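Local coordinates for protein beta-hexosaminidase LpqI (Mycobacterium tuberculosis H37Rv, PDB 6GFV) that cleaves terminal beta-1,4-linked N-acetylglucosamine from peptidoglycan fragments, a step in peptidoglycan recycling, at residues A14-P18 and R19-A23; V282-A285 and V286-T289. One frame throughout, in Å; residues are numbered along the deposited sequence.

Contact 1: A14-P18 and R19-A23; sequences ALLSP and RDKLA
The carboxylate of Asp20 turns one flat face to the hydroxyl of Ser17, whose OG stands above it at 3.6 Å from Asp20 CG. At the carboxylate's edge, near its plane, Asp20 OD2 takes a short 2.6 Å hydrogen bond from a water, and this water in turn accepts from Ser17 N at 3.0 Å. The other oxygen, Asp20 OD1, is engaged by His44 ND1, so both oxygens are held and the rotation of the group is fixed. Ser17 OG is itself the acceptor of Asp20 N, 3.2 Å away and nearly straight at 165°. The serine torsion sets this up: chi1 of 74° tucks OG between the backbone N and the carbonyl carbon, where it meets the first turn. Behind the cap, Ser17 O receives Lys21 N at 3.1 Å, and Lys21 CG also lies 3.1 Å from Ser17 O, close in front of the carbonyl oxygen. The same methylene touches Leu16 CB at 3.6 Å, joining the residue before the cap to the stem of the lysine. Beyond that stem the chain bends at chi3 and ends in a salt bridge to Asp327. Leu22 N bonds to Pro18 O at 3.1 Å, while the extended Arg19 leads off to Asp310 and Glu313. With proline next in the first turn, the arrangement is a serine N-cap, its OG accepting from Asp20 N and a water bridging Ser17 N to the Asp20 carboxylate, and it starts helix 18-23 ahead of the barrel strand 26-29.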
loop_
_atom_site.group_PDB
_atom_site.type_symbol
_atom_site.label_atom_id
_atom_site.label_comp_id
_atom_site.label_asym_id
_atom_site.label_seq_id
_atom_site.Cartn_x
_atom_site.Cartn_y
_atom_site.Cartn_z
ATOM N N ALA A 14 -23.834 4.315 -0.400
ATOM C CA ALA A 14 -25.279 4.090 -0.451
ATOM C C ALA A 14 -25.643 2.875 -1.297
ATOM O O ALA A 14 -26.705 2.297 -1.118
ATOM C CB ALA A 14 -25.999 5.326 -0.981
ATOM N N LEU A 15 -24.756 2.492 -2.213
ATOM C CA LEU A 15 -24.997 1.373 -3.113
ATOM C C LEU A 15 -24.729 0.003 -2.513
ATOM O O LEU A 15 -25.168 -0.997 -3.059
ATOM C CB LEU A 15 -24.132 1.508 -4.362
ATOM C CG LEU A 15 -24.155 2.840 -5.083
ATOM C CD1 LEU A 15 -23.205 2.742 -6.250
ATOM C CD2 LEU A 15 -25.566 3.168 -5.547
ATOM N N LEU A 16 -23.989 -0.059 -1.413
ATOM C CA LEU A 16 -23.464 -1.343 -0.967
ATOM C C LEU A 16 -24.019 -1.852 0.363
ATOM O O LEU A 16 -24.360 -1.069 1.250
ATOM C CB LEU A 16 -21.941 -1.259 -0.877
ATOM C CG LEU A 16 -21.194 -0.881 -2.155
ATOM C CD1 LEU A 16 -19.716 -0.783 -1.868
ATOM C CD2 LEU A 16 -21.453 -1.916 -3.231
ATOM N N SER A 17 -24.096 -3.176 0.488
ATOM C CA SER A 17 -24.402 -3.835 1.749
ATOM C C SER A 17 -23.251 -3.610 2.724
ATOM O O SER A 17 -22.168 -3.226 2.302
ATOM C CB SER A 17 -24.613 -5.329 1.528
ATOM O OG SER A 17 -23.371 -5.965 1.290
ATOM N N PRO A 18 -23.461 -3.866 4.027
ATOM C CA PRO A 18 -22.312 -3.666 4.916
ATOM C C PRO A 18 -21.152 -4.622 4.626
ATOM O O PRO A 18 -20.000 -4.204 4.664
ATOM C CB PRO A 18 -22.902 -3.911 6.308
ATOM C CG PRO A 18 -24.334 -3.547 6.160
ATOM C CD PRO A 18 -24.707 -4.059 4.789
ATOM N N ARG A 19 -21.457 -5.875 4.319
ATOM C CA ARG A 19 -20.422 -6.853 4.019
ATOM C C ARG A 19 -19.587 -6.447 2.799
ATOM O O ARG A 19 -18.365 -6.540 2.823
ATOM C CB ARG A 19 -21.053 -8.230 3.805
ATOM C CG ARG A 19 -20.067 -9.363 3.627
ATOM C CD ARG A 19 -20.753 -10.707 3.851
ATOM N NE ARG A 19 -19.846 -11.839 3.709
ATOM C CZ ARG A 19 -19.294 -12.499 4.722
ATOM N NH1 ARG A 19 -19.551 -12.147 5.975
ATOM N NH2 ARG A 19 -18.484 -13.521 4.482
ATOM N N ASP A 20 -20.248 -5.988 1.744
ATOM C CA ASP A 20 -19.537 -5.568 0.538
ATOM C C ASP A 20 -18.734 -4.271 0.753
ATOM O O ASP A 20 -17.714 -4.078 0.118
ATOM C CB ASP A 20 -20.504 -5.390 -0.636
ATOM C CG ASP A 20 -20.912 -6.715 -1.282
ATOM O OD1 ASP A 20 -20.238 -7.740 -1.070
ATOM O OD2 ASP A 20 -21.914 -6.725 -2.016
ATOM N N LYS A 21 -19.193 -3.386 1.634
ATOM C CA LYS A 21 -18.397 -2.204 1.986
ATOM C C LYS A 21 -17.081 -2.630 2.626
ATOM O O LYS A 21 -16.015 -2.169 2.219
ATOM C CB LYS A 21 -19.164 -1.262 2.934
ATOM C CG LYS A 21 -20.386 -0.633 2.303
ATOM C CD LYS A 21 -20.808 0.640 2.999
ATOM C CE LYS A 21 -21.770 0.357 4.123
ATOM N NZ LYS A 21 -22.465 1.604 4.555
ATOM N N LEU A 22 -17.177 -3.506 3.628
ATOM C CA LEU A 22 -16.008 -4.083 4.289
ATOM C C LEU A 22 -15.085 -4.753 3.260
ATOM O O LEU A 22 -13.878 -4.558 3.284
ATOM C CB LEU A 22 -16.438 -5.095 5.368
ATOM C CG LEU A 22 -17.257 -4.596 6.573
ATOM C CD1 LEU A 22 -18.021 -5.704 7.297
ATOM C CD2 LEU A 22 -16.381 -3.819 7.560
ATOM N N ALA A 23 -15.662 -5.508 2.331
ATOM C CA ALA A 23 -14.854 -6.238 1.358
ATOM C C ALA A 23 -14.036 -5.294 0.471
ATOM O O ALA A 23 -12.919 -5.629 0.075
ATOM C CB ALA A 23 -15.733 -7.154 0.510
HETATM O O HOH W 1 -23.721 -4.905 -1.930
#

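Contact 2: V282-A285 and V286-T289; sequences VSEA and VLRT
Val282 and Val286 meet one turn apart, both through the backbone and through their branches. Four main-chain hydrogen bonds link each residue of 282-285 to the one four places later. Val286 N reaches Val282 O at 3.0 Å, approaching almost end-on to the carbonyl. The next bond is longer and less well aimed: Leu287 N lies 3.3 Å from Ser283 O and above its carbonyl plane, 40° out of it. Arg288 N to Glu284 O and Thr289 N to Ala285 O, each 3.1 Å, carry the regular pattern onward. Apolar contact between side chains is lighter, a single pair, Val282 CG1 and Val286 CG2, 4.3 Å apart. Two other approaches set a carbon against a carbonyl oxygen. Val286 CG2 sits beside its own backbone N, anti to the carbonyl carbon, which turns it back along the helix to within 3.5 Å of Val282 O. Arg288 CG rests 3.4 Å from Glu284 O; bends at chi2 and chi3 (-76° and -55°) then carry the guanidinium away from this turn. The charged ends look outside it: Arg288 pairs with Glu238 and also bonds to Leu242 O, while Glu284 pairs with Arg311. Thr289 OG1, a buried hydroxyl, is satisfied by Ser241 O. The helix packs on the outside of the barrel, between strand 297-299 and helix 305-317. Val282, Val286 and Thr289 face the strand, on Ala297 and Trp299, and Ser283, Val286 and Leu287 pack on the helix through Val308, Arg311 and Ala315.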
loop_
_atom_site.group_PDB
_atom_site.type_symbol
_atom_site.label_atom_id
_atom_site.label_comp_id
_atom_site.label_asym_id
_atom_site.label_seq_id
_atom_site.Cartn_x
_atom_site.Cartn_y
_atom_site.Cartn_z
ATOM N N VAL A 282 -4.839 -13.306 11.662
ATOM C CA VAL A 282 -5.130 -12.393 10.555
ATOM C C VAL A 282 -6.398 -11.562 10.751
ATOM O O VAL A 282 -6.361 -10.346 10.575
ATOM C CB VAL A 282 -5.227 -13.128 9.204
ATOM C CG1 VAL A 282 -5.727 -12.171 8.118
ATOM C CG2 VAL A 282 -3.867 -13.664 8.811
ATOM N N SER A 283 -7.510 -12.180 11.127
ATOM C CA SER A 283 -8.736 -11.389 11.259
ATOM C C SER A 283 -8.679 -10.333 12.389
ATOM O O SER A 283 -9.357 -9.303 12.317
ATOM C CB SER A 283 -9.942 -12.309 11.451
ATOM O OG SER A 283 -9.845 -13.035 12.652
ATOM N N GLU A 284 -7.868 -10.576 13.416
ATOM C CA GLU A 284 -7.687 -9.587 14.476
ATOM C C GLU A 284 -6.781 -8.450 14.010
ATOM O O GLU A 284 -6.955 -7.291 14.409
ATOM C CB GLU A 284 -7.111 -10.226 15.740
ATOM C CG GLU A 284 -8.048 -11.238 16.417
ATOM C CD GLU A 284 -9.376 -10.642 16.895
ATOM O OE1 GLU A 284 -9.425 -9.440 17.236
ATOM O OE2 GLU A 284 -10.379 -11.389 16.943
ATOM N N ALA A 285 -5.807 -8.777 13.175
ATOM C CA ALA A 285 -4.905 -7.763 12.654
ATOM C C ALA A 285 -5.650 -6.815 11.712
ATOM O O ALA A 285 -5.449 -5.605 11.759
ATOM C CB ALA A 285 -3.729 -8.401 11.959
ATOM N N VAL A 286 -6.517 -7.377 10.872
ATOM C CA VAL A 286 -7.297 -6.585 9.940
ATOM C C VAL A 286 -8.196 -5.612 10.699
ATOM O O VAL A 286 -8.254 -4.430 10.361
ATOM C CB VAL A 286 -8.146 -7.483 8.995
ATOM C CG1 VAL A 286 -9.196 -6.659 8.258
ATOM C CG2 VAL A 286 -7.252 -8.204 8.014
ATOM N N LEU A 287 -8.884 -6.106 11.727
ATOM C CA LEU A 287 -9.729 -5.258 12.566
ATOM C C LEU A 287 -8.932 -4.089 13.172
ATOM O O LEU A 287 -9.377 -2.964 13.145
ATOM C CB LEU A 287 -10.391 -6.082 13.681
ATOM C CG LEU A 287 -11.287 -5.346 14.692
ATOM C CD1 LEU A 287 -12.332 -4.493 14.016
ATOM C CD2 LEU A 287 -11.964 -6.335 15.636
ATOM N N ARG A 288 -7.754 -4.377 13.709
ATOM C CA ARG A 288 -6.911 -3.359 14.323
ATOM C C ARG A 288 -6.498 -2.268 13.351
ATOM O O ARG A 288 -6.546 -1.092 13.692
ATOM C CB ARG A 288 -5.660 -3.997 14.931
ATOM C CG ARG A 288 -5.900 -4.689 16.265
ATOM C CD ARG A 288 -6.054 -3.694 17.401
ATOM N NE ARG A 288 -4.919 -2.776 17.500
ATOM C CZ ARG A 288 -3.844 -2.991 18.254
ATOM N NH1 ARG A 288 -3.742 -4.095 18.989
ATOM N NH2 ARG A 288 -2.869 -2.097 18.281
ATOM N N THR A 289 -6.097 -2.648 12.133
ATOM C CA THR A 289 -5.562 -1.658 11.211
ATOM C C THR A 289 -6.690 -0.759 10.696
ATOM O O THR A 289 -6.493 0.428 10.539
ATOM C CB THR A 289 -4.770 -2.313 10.041
ATOM O OG1 THR A 289 -3.920 -1.338 9.429
ATOM C CG2 THR A 289 -5.688 -2.955 8.993
#

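Contact 1 starts helix 18-23 near the N-terminus and contact 2 forms the first turns of helix 282-292, so the two sit at opposite ends of the barrel sequence. Their centres are 18 Å apart and their nearest atoms about 7 Å, without touching. Helix 305-317 packs against both: Leu309 and Leu312 meet contact 1, Val308 and Ala315 contact 2. The strands that follow the two helices, 26-29 and 297-299, pair in parallel and join the first and last parts of the TIM-barrel domain. Only contact 2 approaches the active site, Thr289 lying about 8 Å, side chain to side chain, from Asp268, the probable nucleophile; contact 1 is remote from it.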